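Local coordinates for protein paenibacillus xanthan lyase (Paenibacillus, PDB 6F2P) that acts as a polysaccharide lyase on xanthan, cleaving glycosidic bonds by beta-elimination and probably releasing the terminal mannose of its side chains, at residues 14-19 and 241-246; 170-175 and 235-240; 196-201 and 249-254. One frame throughout, in Å; residues are numbered along the deposited sequence.

Contact 1. Residues 14-19 and 241-246; sequences KAMLNG and IFILNG
Met-16 makes every contact of segment 14-19 with 241-246, its thioether reaching across to Phe-242 and Ile-243 on the last turn of helix 229-244. The backbones stay well apart, with the CA atoms of Met-16 and Ile-243 9.0 Å from each other, and the contact is made by side chains. Its first component is a Met-aromatic contact. Met-16 SD lies 4.8 Å from the centroid of the Phe-242 ring and 78° off the ring normal, which places the sulfur at the edge. The chain then bends at chi3 (77°), swinging Met-16 CE aside, 3.6 Å from Phe-242 CD2 in an oblique approach. The Met-16 chain and the Phe-242 side chain run past one another in opposing senses.

The second component is apolar: Met-16 SD rests 3.5 Å from Ile-243 CG1, so that the sulfur is shared between an aromatic and an aliphatic neighbour. The contact joins the first helix, 4-18, to the C-terminal end of helix 229-244, a pairing consistent with the incomplete alpha/alpha toroid of family 8 polysaccharide lyases.

Charge supplies a further tie between the same helices. Lys-12, one turn before Met-16, makes a cation-pi contact with Phe-242 and donates from NZ to the carbonyl oxygens of Phe-242 and Ile-243, where its positive charge would probably be favoured by the C-terminal end of the helix. Arg-305 makes a second cation-pi contact with the ring. An MPD molecule, probably from the crystallisation liquor, lies about 4 Å from the Met-16 side chain.

Contact 2. Residues 170-175 and 235-240; sequences NRLWES and SGIADL. With CA (calcium ion), chain F.
The peptide group between Gly-236 and Ile-237 offers one face to Leu-172, whose CD1 sits over it, 3.8 Å from Gly-236 C. Beside it, Leu-172 CD2 rests 3.6 Å from Gly-236 CA. A second flat group is the carbonyl of Arg-171: Ser-175 N and Ser-175 OG approach Arg-171 O from opposite faces, OG at 2.8 Å and tilted 31° from the plane. This bond turns the hydroxyl back onto its own helix, and Ser-175 meets Leu-240 through CB.

With CG of Leu-172 trans to the backbone N (chi1 171°), both methyls of the fork lie against the glycine backbone, and Leu-172 CD1 also comes within 4.0 Å of Ile-237 CG1. Segments 170-175 and 235-240 run in the same general direction, their axes 10.1 Å apart and crossing at 27°, as is expected of packed helices in the alpha/alpha toroid of this family; a CB on Gly-236 would collide with Leu-172 CD2. Replacing Leu-172 by an alanine would probably open a gap above Gly-236 and take away the methyl that meets Ile-237 CG1.

From the same helix Glu-174 reaches a calcium ion, OE2 binding it at 2.5 Å. Four waters, Gln-161 and Ser-163 complete the site, while the backbone N atoms of Thr-165 and Met-166 hold the carboxylate.

Contact 3. Residues 196-201 and 249-254; sequences DGISAL and WQVTDP
Ser-199 and Asp-253 bring the two backbones closest, with 6.8 Å between their CA atoms, where residues 198-201, with helical backbone angles, pass the irregular segment 249-254. In Asp-253 a chi1 of -168° swings the carboxylate away from the backbone N and extends it to the serine. Asp-253 OD2 lies 3.0 Å from Ser-199 OG, a possible hydrogen bond, although another acceptor competes for that proton. A water molecule spans the same pair, donating to Asp-253 OD2 at 2.6 Å and to Ser-199 O at 3.2 Å, so the water links the aspartate to the serine carbonyl, beside the possible direct bond to its hydroxyl.

The apolar half is looser: Ile-198 CD1 and Val-251 CG2 approach to 4.3 Å. Ile-198 also touches Leu-172, Ser-175 and Leu-240, and Val-251 touches Ile-241, which ties this edge to the helical core.

The other oxygen, Asp-253 OD1, accepts from the backbone N of Asn-255, capping the turn that leads into helix 256-267. A carboxylate that accepts from a turn N-H and a water, and perhaps a hydroxyl, is likely to be stabilised in its charged form.

How the contacts relate
All three contacts lie within the N-terminal alpha-helical domain, on one side of the chain's centre. The centres of contact 1 and contact 2 are about 13 Å apart. Contact 3 has its centre about 17 Å from that of contact 1 and about 10 Å from that of contact 2. Along the chain come 14-19, 170-175, 196-201, 235-240, 241-246 and 249-254. Helix 229-244 serves contacts 1 and 2 with successive turns, and the loop after it serves contact 3, so one continuous stretch meets three earlier parts of the domain. Arg-171 NE, 2.8 Å from Gly-197 O in a probable hydrogen bond, joins contacts 2 and 3. The domain thus unites residues far apart in sequence, with a calcium ligand, Glu-174, carried by contact 2 itself.

Contact 1. Residues 14-19 and 241-246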
loop_
_atom_site.group_PDB
_atom_site.type_symbol
_atom_site.label_atom_id
_atom_site.label_comp_id
_atom_site.label_asym_id
_atom_site.label_seq_id
_atom_site.Cartn_x
_atom_site.Cartn_y
_atom_site.Cartn_z
ATOM N N LYS A 14 -27.249 -31.882 -3.105
ATOM C CA LYS A 14 -28.335 -31.898 -4.067
ATOM C C LYS A 14 -29.310 -30.778 -3.747
ATOM O O LYS A 14 -29.732 -30.039 -4.637
ATOM C CB LYS A 14 -29.041 -33.252 -4.072
ATOM C CG LYS A 14 -30.268 -33.296 -4.963
ATOM C CD LYS A 14 -30.768 -34.711 -5.167
ATOM C CE LYS A 14 -32.188 -34.708 -5.711
ATOM N NZ LYS A 14 -32.604 -36.074 -6.121
ATOM N N ALA A 15 -29.638 -30.629 -2.468
ATOM C CA ALA A 15 -30.484 -29.521 -2.032
ATOM C C ALA A 15 -29.890 -28.131 -2.354
ATOM O O ALA A 15 -30.628 -27.170 -2.571
ATOM C CB ALA A 15 -30.786 -29.649 -0.566
ATOM N N MET A 16 -28.566 -28.015 -2.396
ATOM C CA MET A 16 -27.963 -26.754 -2.842
ATOM C C MET A 16 -28.205 -26.565 -4.335
ATOM O O MET A 16 -28.468 -25.458 -4.806
ATOM C CB MET A 16 -26.459 -26.720 -2.570
ATOM C CG MET A 16 -26.063 -26.879 -1.118
ATOM S SD MET A 16 -24.286 -27.147 -0.949
ATOM C CE MET A 16 -23.665 -25.483 -1.195
ATOM N N LEU A 17 -28.106 -27.659 -5.078
ATOM C CA LEU A 17 -28.345 -27.625 -6.513
ATOM C C LEU A 17 -29.801 -27.305 -6.876
ATOM O O LEU A 17 -30.058 -26.458 -7.731
ATOM C CB LEU A 17 -27.928 -28.946 -7.143
ATOM C CG LEU A 17 -26.455 -29.327 -7.024
ATOM C CD1 LEU A 17 -26.236 -30.676 -7.687
ATOM C CD2 LEU A 17 -25.587 -28.275 -7.675
ATOM N N ASN A 18 -30.758 -27.963 -6.227
ATOM C CA ASN A 18 -32.146 -27.835 -6.676
ATOM C C ASN A 18 -33.118 -27.150 -5.713
ATOM O O ASN A 18 -34.293 -26.995 -6.031
ATOM C CB ASN A 18 -32.709 -29.185 -7.144
ATOM C CG ASN A 18 -32.934 -30.159 -6.005
ATOM O OD1 ASN A 18 -32.816 -29.809 -4.830
ATOM N ND2 ASN A 18 -33.270 -31.392 -6.348
ATOM N N GLY A 19 -32.635 -26.758 -4.537
ATOM C CA GLY A 19 -33.458 -26.008 -3.603
ATOM C C GLY A 19 -34.159 -26.839 -2.541
ATOM O O GLY A 19 -34.806 -26.284 -1.648
ATOM N N ILE A 241 -16.690 -25.358 2.645
ATOM C CA ILE A 241 -16.869 -25.290 4.087
ATOM C C ILE A 241 -18.298 -25.667 4.463
ATOM O O ILE A 241 -18.510 -26.467 5.374
ATOM C CB ILE A 241 -16.509 -23.902 4.644
ATOM C CG1 ILE A 241 -14.994 -23.723 4.675
ATOM C CG2 ILE A 241 -17.081 -23.707 6.037
ATOM C CD1 ILE A 241 -14.590 -22.268 4.776
ATOM N N PHE A 242 -19.268 -25.108 3.741
ATOM C CA PHE A 242 -20.679 -25.351 4.029
ATOM C C PHE A 242 -21.073 -26.819 3.865
ATOM O O PHE A 242 -21.774 -27.371 4.708
ATOM C CB PHE A 242 -21.558 -24.476 3.142
ATOM C CG PHE A 242 -23.023 -24.775 3.257
ATOM C CD1 PHE A 242 -23.786 -24.186 4.247
ATOM C CD2 PHE A 242 -23.648 -25.634 2.355
ATOM C CE1 PHE A 242 -25.143 -24.453 4.353
ATOM C CE2 PHE A 242 -25.007 -25.905 2.454
ATOM C CZ PHE A 242 -25.753 -25.314 3.456
ATOM N N ILE A 243 -20.633 -27.442 2.775
ATOM C CA ILE A 243 -20.965 -28.839 2.500
ATOM C C ILE A 243 -20.362 -29.773 3.551
ATOM O O ILE A 243 -21.051 -30.623 4.133
ATOM C CB ILE A 243 -20.479 -29.260 1.085
ATOM C CG1 ILE A 243 -21.152 -28.400 0.018
ATOM C CG2 ILE A 243 -20.756 -30.736 0.809
ATOM C CD1 ILE A 243 -20.461 -28.437 -1.325
ATOM N N LEU A 244 -19.071 -29.591 3.800
ATOM C CA LEU A 244 -18.328 -30.483 4.672
ATOM C C LEU A 244 -18.626 -30.240 6.146
ATOM O O LEU A 244 -18.328 -31.084 6.989
ATOM C CB LEU A 244 -16.836 -30.322 4.412
ATOM C CG LEU A 244 -16.444 -30.698 2.987
ATOM C CD1 LEU A 244 -14.967 -30.417 2.748
ATOM C CD2 LEU A 244 -16.764 -32.155 2.748
ATOM N N ASN A 245 -19.221 -29.088 6.440
ATOM C CA ASN A 245 -19.407 -28.627 7.812
ATOM C C ASN A 245 -20.197 -29.593 8.676
ATOM O O ASN A 245 -21.298 -29.990 8.321
ATOM C CB ASN A 245 -20.091 -27.262 7.813
ATOM C CG ASN A 245 -20.404 -26.767 9.204
ATOM O OD1 ASN A 245 -21.559 -26.481 9.519
ATOM N ND2 ASN A 245 -19.374 -26.661 10.050
ATOM N N GLY A 246 -19.626 -29.964 9.816
ATOM C CA GLY A 246 -20.281 -30.891 10.717
ATOM C C GLY A 246 -19.918 -32.342 10.458
ATOM O O GLY A 246 -20.179 -33.204 11.296
#

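Contact 2. Residues 170-175 and 235-240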
loop_
_atom_site.group_PDB
_atom_site.type_symbol
_atom_site.label_atom_id
_atom_site.label_comp_id
_atom_site.label_asym_id
_atom_site.label_seq_id
_atom_site.Cartn_x
_atom_site.Cartn_y
_atom_site.Cartn_z
ATOM N N ASN A 170 -7.459 -23.017 -9.891
ATOM C CA ASN A 170 -7.406 -24.385 -10.382
ATOM C C ASN A 170 -7.343 -25.360 -9.227
ATOM O O ASN A 170 -7.940 -26.442 -9.266
ATOM C CB ASN A 170 -6.196 -24.602 -11.285
ATOM C CG ASN A 170 -6.303 -23.857 -12.583
ATOM O OD1 ASN A 170 -7.406 -23.571 -13.071
ATOM N ND2 ASN A 170 -5.155 -23.545 -13.167
ATOM N N ARG A 171 -6.599 -24.967 -8.199
ATOM C CA ARG A 171 -6.412 -25.822 -7.047
ATOM C C ARG A 171 -7.729 -25.976 -6.313
ATOM O O ARG A 171 -8.069 -27.065 -5.849
ATOM C CB ARG A 171 -5.367 -25.241 -6.118
ATOM C CG ARG A 171 -5.141 -26.084 -4.881
ATOM C CD ARG A 171 -3.975 -25.575 -4.057
ATOM N NE ARG A 171 -3.653 -26.536 -3.023
ATOM C CZ ARG A 171 -2.716 -27.469 -3.140
ATOM N NH1 ARG A 171 -2.507 -28.321 -2.144
ATOM N NH2 ARG A 171 -1.984 -27.544 -4.246
ATOM N N LEU A 172 -8.468 -24.877 -6.217
ATOM C CA LEU A 172 -9.783 -24.897 -5.598
ATOM C C LEU A 172 -10.690 -25.864 -6.343
ATOM O O LEU A 172 -11.328 -26.734 -5.741
ATOM C CB LEU A 172 -10.398 -23.502 -5.612
ATOM C CG LEU A 172 -11.864 -23.440 -5.193
ATOM C CD1 LEU A 172 -12.040 -24.008 -3.799
ATOM C CD2 LEU A 172 -12.347 -22.006 -5.246
ATOM N N TRP A 173 -10.731 -25.709 -7.661
ATOM C CA TRP A 173 -11.588 -26.535 -8.493
ATOM C C TRP A 173 -11.175 -27.991 -8.452
ATOM O O TRP A 173 -12.027 -28.878 -8.482
ATOM C CB TRP A 173 -11.584 -26.024 -9.921
ATOM C CG TRP A 173 -12.142 -24.664 -10.006
ATOM C CD1 TRP A 173 -13.121 -24.134 -9.220
ATOM C CD2 TRP A 173 -11.745 -23.631 -10.910
ATOM N NE1 TRP A 173 -13.369 -22.836 -9.584
ATOM C CE2 TRP A 173 -12.536 -22.500 -10.622
ATOM C CE3 TRP A 173 -10.797 -23.554 -11.943
ATOM C CZ2 TRP A 173 -12.416 -21.302 -11.334
ATOM C CZ3 TRP A 173 -10.673 -22.358 -12.648
ATOM C CH2 TRP A 173 -11.479 -21.251 -12.338
ATOM N N GLU A 174 -9.871 -28.236 -8.403
ATOM C CA GLU A 174 -9.374 -29.585 -8.174
ATOM C C GLU A 174 -10.040 -30.124 -6.920
ATOM O O GLU A 174 -10.587 -31.232 -6.913
ATOM C CB GLU A 174 -7.857 -29.581 -7.975
ATOM C CG GLU A 174 -7.030 -29.535 -9.239
ATOM C CD GLU A 174 -5.541 -29.504 -8.939
ATOM O OE1 GLU A 174 -5.105 -28.636 -8.157
ATOM O OE2 GLU A 174 -4.801 -30.351 -9.473
ATOM N N SER A 175 -10.016 -29.303 -5.873
ATOM C CA SER A 175 -10.483 -29.711 -4.557
ATOM C C SER A 175 -11.972 -29.963 -4.554
ATOM O O SER A 175 -12.406 -30.972 -4.015
ATOM C CB SER A 175 -10.113 -28.672 -3.487
ATOM O OG SER A 175 -8.724 -28.399 -3.508
ATOM N N SER A 235 -15.978 -17.999 -3.281
ATOM C CA SER A 235 -17.175 -18.779 -3.573
ATOM C C SER A 235 -16.973 -20.264 -3.309
ATOM O O SER A 235 -17.696 -20.861 -2.511
ATOM C CB SER A 235 -17.608 -18.579 -5.020
ATOM O OG SER A 235 -18.940 -19.018 -5.189
ATOM N N GLY A 236 -15.983 -20.849 -3.977
ATOM C CA GLY A 236 -15.684 -22.264 -3.832
ATOM C C GLY A 236 -15.343 -22.684 -2.413
ATOM O O GLY A 236 -15.783 -23.737 -1.944
ATOM N N ILE A 237 -14.555 -21.864 -1.725
ATOM C CA ILE A 237 -14.195 -22.144 -0.338
ATOM C C ILE A 237 -15.402 -22.059 0.608
ATOM O O ILE A 237 -15.606 -22.934 1.452
ATOM C CB ILE A 237 -13.038 -21.245 0.138
ATOM C CG1 ILE A 237 -11.771 -21.586 -0.651
ATOM C CG2 ILE A 237 -12.811 -21.411 1.631
ATOM C CD1 ILE A 237 -10.650 -20.609 -0.472
ATOM N N ALA A 238 -16.221 -21.028 0.447
ATOM C CA ALA A 238 -17.417 -20.919 1.263
ATOM C C ALA A 238 -18.347 -22.107 1.009
ATOM O O ALA A 238 -19.045 -22.557 1.913
ATOM C CB ALA A 238 -18.132 -19.604 0.999
ATOM N N ASP A 239 -18.353 -22.622 -0.219
ATOM C CA ASP A 239 -19.221 -23.749 -0.531
ATOM C C ASP A 239 -18.668 -25.037 0.055
ATOM O O ASP A 239 -19.412 -25.812 0.648
ATOM C CB ASP A 239 -19.471 -23.887 -2.038
ATOM C CG ASP A 239 -20.633 -23.030 -2.517
ATOM O OD1 ASP A 239 -21.277 -22.360 -1.679
ATOM O OD2 ASP A 239 -20.913 -23.034 -3.734
ATOM N N LEU A 240 -17.366 -25.256 -0.095
ATOM C CA LEU A 240 -16.744 -26.443 0.477
ATOM C C LEU A 240 -16.892 -26.495 1.991
ATOM O O LEU A 240 -17.189 -27.548 2.556
ATOM C CB LEU A 240 -15.273 -26.521 0.110
ATOM C CG LEU A 240 -14.976 -27.519 -1.001
ATOM C CD1 LEU A 240 -13.487 -27.750 -1.087
ATOM C CD2 LEU A 240 -15.711 -28.825 -0.750
HETATM CA CA CA F . -5.261 -32.535 -10.567
HETATM O O HOH W 1 -3.982 -34.636 -10.438
HETATM O O HOH W 2 -5.824 -30.676 -12.220
HETATM O O HOH W 3 -5.392 -33.606 -12.775
HETATM O O HOH W 4 -3.194 -32.161 -11.541
#

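Contact 3. Residues 196-201 and 249-254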
loop_
_atom_site.group_PDB
_atom_site.type_symbol
_atom_site.label_atom_id
_atom_site.label_comp_id
_atom_site.label_asym_id
_atom_site.label_seq_id
_atom_site.Cartn_x
_atom_site.Cartn_y
_atom_site.Cartn_z
ATOM N N ASP A 196 -8.460 -31.312 2.058
ATOM C CA ASP A 196 -7.101 -30.849 2.310
ATOM C C ASP A 196 -6.586 -29.927 1.211
ATOM O O ASP A 196 -5.667 -29.132 1.436
ATOM C CB ASP A 196 -6.138 -32.028 2.498
ATOM C CG ASP A 196 -6.429 -32.836 3.760
ATOM O OD1 ASP A 196 -6.965 -32.269 4.737
ATOM O OD2 ASP A 196 -6.121 -34.048 3.769
ATOM N N GLY A 197 -7.177 -30.023 0.026
ATOM C CA GLY A 197 -6.680 -29.283 -1.119
ATOM C C GLY A 197 -6.752 -27.775 -0.964
ATOM O O GLY A 197 -5.917 -27.052 -1.520
ATOM N N ILE A 198 -7.731 -27.283 -0.210
ATOM C CA ILE A 198 -7.893 -25.838 -0.078
ATOM C C ILE A 198 -7.000 -25.157 0.978
ATOM O O ILE A 198 -6.899 -23.926 0.996
ATOM C CB ILE A 198 -9.355 -25.446 0.194
ATOM C CG1 ILE A 198 -9.795 -25.934 1.571
ATOM C CG2 ILE A 198 -10.264 -25.968 -0.910
ATOM C CD1 ILE A 198 -11.088 -25.297 2.042
ATOM N N SER A 199 -6.358 -25.934 1.851
ATOM C CA SER A 199 -5.555 -25.338 2.928
ATOM C C SER A 199 -4.494 -24.372 2.401
ATOM O O SER A 199 -4.348 -23.260 2.909
ATOM C CB SER A 199 -4.915 -26.408 3.818
ATOM O OG SER A 199 -5.903 -27.125 4.541
ATOM N N ALA A 200 -3.784 -24.778 1.357
ATOM C CA ALA A 200 -2.749 -23.932 0.778
ATOM C C ALA A 200 -3.278 -22.593 0.260
ATOM O O ALA A 200 -2.496 -21.685 0.019
ATOM C CB ALA A 200 -2.009 -24.675 -0.320
ATOM N N LEU A 201 -4.595 -22.472 0.099
ATOM C CA LEU A 201 -5.218 -21.230 -0.378
ATOM C C LEU A 201 -5.597 -20.279 0.751
ATOM O O LEU A 201 -5.989 -19.137 0.510
ATOM C CB LEU A 201 -6.503 -21.543 -1.152
ATOM C CG LEU A 201 -6.426 -22.365 -2.428
ATOM C CD1 LEU A 201 -7.830 -22.649 -2.919
ATOM C CD2 LEU A 201 -5.624 -21.632 -3.480
ATOM N N TRP A 249 -15.258 -34.946 7.491
ATOM C CA TRP A 249 -14.269 -34.313 6.623
ATOM C C TRP A 249 -14.410 -32.798 6.629
ATOM O O TRP A 249 -13.941 -32.118 5.720
ATOM C CB TRP A 249 -14.360 -34.878 5.196
ATOM C CG TRP A 249 -14.381 -36.381 5.217
ATOM C CD1 TRP A 249 -13.310 -37.222 5.384
ATOM C CD2 TRP A 249 -15.536 -37.220 5.121
ATOM N NE1 TRP A 249 -13.733 -38.532 5.383
ATOM C CE2 TRP A 249 -15.094 -38.557 5.226
ATOM C CE3 TRP A 249 -16.902 -36.970 4.950
ATOM C CZ2 TRP A 249 -15.970 -39.638 5.164
ATOM C CZ3 TRP A 249 -17.773 -38.045 4.891
ATOM C CH2 TRP A 249 -17.303 -39.362 4.998
ATOM N N GLN A 250 -15.042 -32.268 7.669
ATOM C CA GLN A 250 -15.196 -30.829 7.789
ATOM C C GLN A 250 -13.842 -30.143 7.849
ATOM O O GLN A 250 -12.822 -30.764 8.173
ATOM C CB GLN A 250 -15.987 -30.472 9.031
ATOM C CG GLN A 250 -15.160 -30.458 10.285
ATOM C CD GLN A 250 -16.024 -30.534 11.516
ATOM O OE1 GLN A 250 -15.979 -31.522 12.246
ATOM N NE2 GLN A 250 -16.829 -29.496 11.748
ATOM N N VAL A 251 -13.839 -28.855 7.524
ATOM C CA VAL A 251 -12.596 -28.121 7.455
ATOM C C VAL A 251 -12.169 -27.781 8.875
ATOM O O VAL A 251 -12.933 -27.175 9.638
ATOM C CB VAL A 251 -12.747 -26.850 6.604
ATOM C CG1 VAL A 251 -11.416 -26.126 6.478
ATOM C CG2 VAL A 251 -13.273 -27.208 5.231
ATOM N N THR A 252 -10.952 -28.181 9.236
ATOM C CA THR A 252 -10.468 -27.977 10.593
ATOM C C THR A 252 -9.327 -26.971 10.667
ATOM O O THR A 252 -9.021 -26.463 11.748
ATOM C CB THR A 252 -9.991 -29.298 11.235
ATOM O OG1 THR A 252 -8.933 -29.861 10.450
ATOM C CG2 THR A 252 -11.123 -30.290 11.334
ATOM N N ASP A 253 -8.685 -26.716 9.530
ATOM C CA ASP A 253 -7.555 -25.793 9.445
ATOM C C ASP A 253 -7.913 -24.472 10.143
ATOM O O ASP A 253 -8.932 -23.866 9.839
ATOM C CB ASP A 253 -7.218 -25.562 7.971
ATOM C CG ASP A 253 -5.889 -24.857 7.761
ATOM O OD1 ASP A 253 -5.443 -24.091 8.653
ATOM O OD2 ASP A 253 -5.292 -25.066 6.676
ATOM N N PRO A 254 -7.102 -24.043 11.118
ATOM C CA PRO A 254 -7.452 -22.824 11.858
ATOM C C PRO A 254 -7.512 -21.603 10.946
ATOM O O PRO A 254 -8.236 -20.636 11.225
ATOM C CB PRO A 254 -6.299 -22.679 12.856
ATOM C CG PRO A 254 -5.753 -24.044 12.993
ATOM C CD PRO A 254 -5.890 -24.687 11.655
HETATM O O HOH W 5 -3.316 -23.548 5.914
#